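Local coordinates for phosphate-binding protein PstS 2 (Streptococcus pneumoniae, PDB 4H1X), which probably serves as the solute-binding protein of the PstSACB ABC transporter, capturing phosphate for import into the cell, at residues 69-74 and 233-238. Numbering follows the deposited sequence. Where two conformers were deposited one is given.
Sequences GYISLG and AVVVNN
Gly69 O accepts Val235 N at 2.8 Å, with the donor tilted 31° from the carbonyl plane, and the CA of Val234 approaches the same oxygen in a CA-H...O contact. Gly69 N returns the bond to Val235 O, and Ile71 and Ala233 pair the same way, Ala233 N reaching Ile71 O at 2.8 Å. These are two hydrogen-bonded antiparallel pairs, with Tyr70 and Val234 forming the non-hydrogen-bonded pair between them, where the CA atoms come within 4.5 Å. The ladder sits in the central sheet of one lobe of a periplasmic-binding-protein fold and joins strand 67-72 to strand 223-236, which arrives from much later in the chain.

Ile71 and Val235 share one face, their side chains crossing at about a right angle with CD1 of Ile71 3.9 Å from CG1 of Val235. An extended chain (chi2 176°) carries CD1 out to this valine. Helix 54-63 covers them, through Val57 and Leu58 on Ile71 and Val61 on Val235. On the other face Tyr70 leans away from the partner strand toward helix 21-30, where its ring stacks on Phe26, while its OH hydrogen-bonds Arg16 N at the end of strand 12-16; Val234 also touches Phe26. Beyond Ile71, where the chain turns into a 3-10 segment, Leu73 keeps a backbone hydrogen bond to Gly231, and its CD1 lies 3.9 Å from Ala233 CB.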
ATOM      1  N   GLY A  69     -14.222   6.773   5.859  1.00  8.78           N
ATOM      2  CA  GLY A  69     -13.246   5.697   6.017  1.00  9.74           C
ATOM      3  C   GLY A  69     -12.155   5.818   4.976  1.00 14.28           C
ATOM      4  O   GLY A  69     -12.148   6.769   4.182  1.00 13.00           O
ATOM      5  N   TYR A  70     -11.209   4.867   4.994  1.00 10.53           N
ATOM      6  CA  TYR A  70     -10.133   4.881   4.011  1.00  9.39           C
ATOM      7  C   TYR A  70      -9.970   3.477   3.440  1.00 11.91           C
ATOM      8  O   TYR A  70     -10.121   2.482   4.162  1.00  9.83           O
ATOM      9  CB  TYR A  70      -8.802   5.420   4.576  1.00 10.42           C
ATOM     10  CG  TYR A  70      -8.415   4.769   5.890  1.00 11.73           C
ATOM     11  CD1 TYR A  70      -7.778   3.528   5.917  1.00 12.48           C
ATOM     12  CD2 TYR A  70      -8.670   5.398   7.106  1.00 12.15           C
ATOM     13  CE1 TYR A  70      -7.455   2.908   7.129  1.00 13.36           C
ATOM     14  CE2 TYR A  70      -8.359   4.785   8.318  1.00 13.01           C
ATOM     15  CZ  TYR A  70      -7.731   3.554   8.326  1.00 14.09           C
ATOM     16  OH  TYR A  70      -7.430   2.967   9.534  1.00 14.01           O
ATOM     17  N   ILE A  71      -9.686   3.403   2.143  1.00  8.95           N
ATOM     18  CA  ILE A  71      -9.482   2.133   1.433  1.00  8.61           C
ATOM     19  C   ILE A  71      -8.362   2.272   0.416  1.00 12.58           C
ATOM     20  O   ILE A  71      -8.023   3.392  -0.019  1.00 10.24           O
ATOM     21  CB  ILE A  71     -10.793   1.697   0.665  1.00 11.55           C
ATOM     22  CG1 ILE A  71     -11.188   2.762  -0.425  1.00 12.62           C
ATOM     23  CG2 ILE A  71     -11.981   1.360   1.614  1.00 12.27           C
ATOM     24  CD1 ILE A  71     -12.387   2.465  -1.336  1.00 19.22           C
ATOM     25  N   SER A  72      -7.834   1.120  -0.025  1.00 12.01           N
ATOM     26  CA  SER A  72      -6.876   1.078  -1.123  0.50 11.53           C
ATOM     27  C   SER A  72      -7.572   1.699  -2.345  1.00 14.42           C
ATOM     28  O   SER A  72      -8.739   1.374  -2.617  1.00 14.02           O
ATOM     29  CB  SER A  72      -6.465  -0.372  -1.394  0.50 15.94           C
ATOM     30  OG  SER A  72      -5.811  -0.944  -0.274  0.50 22.31           O
ATOM     31  N   LEU A  73      -6.910   2.624  -3.052  1.00 11.86           N
ATOM     32  CA  LEU A  73      -7.495   3.324  -4.206  1.00 12.34           C
ATOM     33  C   LEU A  73      -8.070   2.372  -5.283  1.00 15.74           C
ATOM     34  O   LEU A  73      -9.130   2.650  -5.813  1.00 15.32           O
ATOM     35  CB  LEU A  73      -6.466   4.264  -4.837  1.00 12.26           C
ATOM     36  CG  LEU A  73      -6.929   5.116  -6.020  1.00 17.97           C
ATOM     37  CD1 LEU A  73      -8.162   5.990  -5.656  1.00 18.79           C
ATOM     38  CD2 LEU A  73      -5.797   5.994  -6.509  1.00 21.44           C
ATOM     39  N   GLY A  74      -7.382   1.260  -5.563  1.00 14.87           N
ATOM     40  CA  GLY A  74      -7.829   0.278  -6.551  1.00 15.37           C
ATOM     41  C   GLY A  74      -9.150  -0.398  -6.224  1.00 19.24           C
ATOM     42  O   GLY A  74      -9.770  -1.014  -7.102  1.00 19.25           O
ATOM     43  N   ALA A 233      -7.677   6.041  -0.844  1.00  9.91           N
ATOM     44  CA  ALA A 233      -8.832   6.908  -1.056  1.00 11.14           C
ATOM     45  C   ALA A 233      -9.542   7.102   0.268  1.00 12.28           C
ATOM     46  O   ALA A 233      -9.734   6.124   1.018  1.00 13.08           O
ATOM     47  CB  ALA A 233      -9.792   6.277  -2.070  1.00 12.24           C
ATOM     48  N   VAL A 234      -9.929   8.333   0.550  1.00  9.68           N
ATOM     49  CA  VAL A 234     -10.742   8.688   1.718  1.00  8.87           C
ATOM     50  C   VAL A 234     -12.152   8.744   1.195  1.00 12.40           C
ATOM     51  O   VAL A 234     -12.438   9.540   0.281  1.00 13.32           O
ATOM     52  CB  VAL A 234     -10.292  10.001   2.393  1.00 12.54           C
ATOM     53  CG1 VAL A 234     -11.223  10.337   3.555  1.00 12.64           C
ATOM     54  CG2 VAL A 234      -8.852   9.892   2.879  1.00 12.93           C
ATOM     55  N   VAL A 235     -13.023   7.902   1.727  1.00  8.21           N
ATOM     56  CA  VAL A 235     -14.345   7.752   1.150  1.00  7.58           C
ATOM     57  C   VAL A 235     -15.459   8.138   2.135  1.00 11.41           C
ATOM     58  O   VAL A 235     -15.366   7.883   3.342  1.00 11.66           O
ATOM     59  CB  VAL A 235     -14.564   6.303   0.605  1.00 12.00           C
ATOM     60  CG1 VAL A 235     -13.713   6.043  -0.644  1.00 11.50           C
ATOM     61  CG2 VAL A 235     -14.295   5.223   1.674  1.00 12.46           C
ATOM     62  N   VAL A 236     -16.509   8.729   1.583  1.00  7.94           N
ATOM     63  CA  VAL A 236     -17.715   9.157   2.283  1.00  8.72           C
ATOM     64  C   VAL A 236     -18.938   8.559   1.569  1.00 13.62           C
ATOM     65  O   VAL A 236     -18.813   8.001   0.478  1.00 13.76           O
ATOM     66  CB  VAL A 236     -17.821  10.711   2.388  1.00 12.79           C
ATOM     67  CG1 VAL A 236     -16.656  11.298   3.183  1.00 13.51           C
ATOM     68  CG2 VAL A 236     -17.943  11.366   1.004  1.00 13.05           C
ATOM     69  N   ASN A 237     -20.109   8.680   2.192  1.00 11.46           N
ATOM     70  CA  ASN A 237     -21.341   8.198   1.598  1.00 11.81           C
ATOM     71  C   ASN A 237     -21.697   9.090   0.409  1.00 15.24           C
ATOM     72  O   ASN A 237     -21.376  10.276   0.424  1.00 14.75           O
ATOM     73  CB  ASN A 237     -22.441   8.226   2.653  1.00 11.90           C
ATOM     74  CG  ASN A 237     -23.693   7.515   2.223  1.00 22.99           C
ATOM     75  OD1 ASN A 237     -24.547   8.071   1.537  1.00 19.03           O
ATOM     76  ND2 ASN A 237     -23.835   6.274   2.645  1.00 15.57           N
ATOM     77  N   ASN A 238     -22.310   8.525  -0.627  1.00 14.10           N
ATOM     78  CA  ASN A 238     -22.736   9.297  -1.811  1.00 14.63           C
ATOM     79  C   ASN A 238     -23.716  10.445  -1.460  1.00 18.84           C
ATOM     80  O   ASN A 238     -23.785  11.427  -2.197  1.00 18.45           O
ATOM     81  CB  ASN A 238     -23.363   8.367  -2.844  1.00 16.91           C
ATOM     82  CG  ASN A 238     -22.348   7.699  -3.708  1.00 29.67           C
ATOM     83  OD1 ASN A 238     -21.387   8.335  -4.173  1.00 22.32           O
ATOM     84  ND2 ASN A 238     -22.538   6.404  -3.940  1.00 26.62           N
TER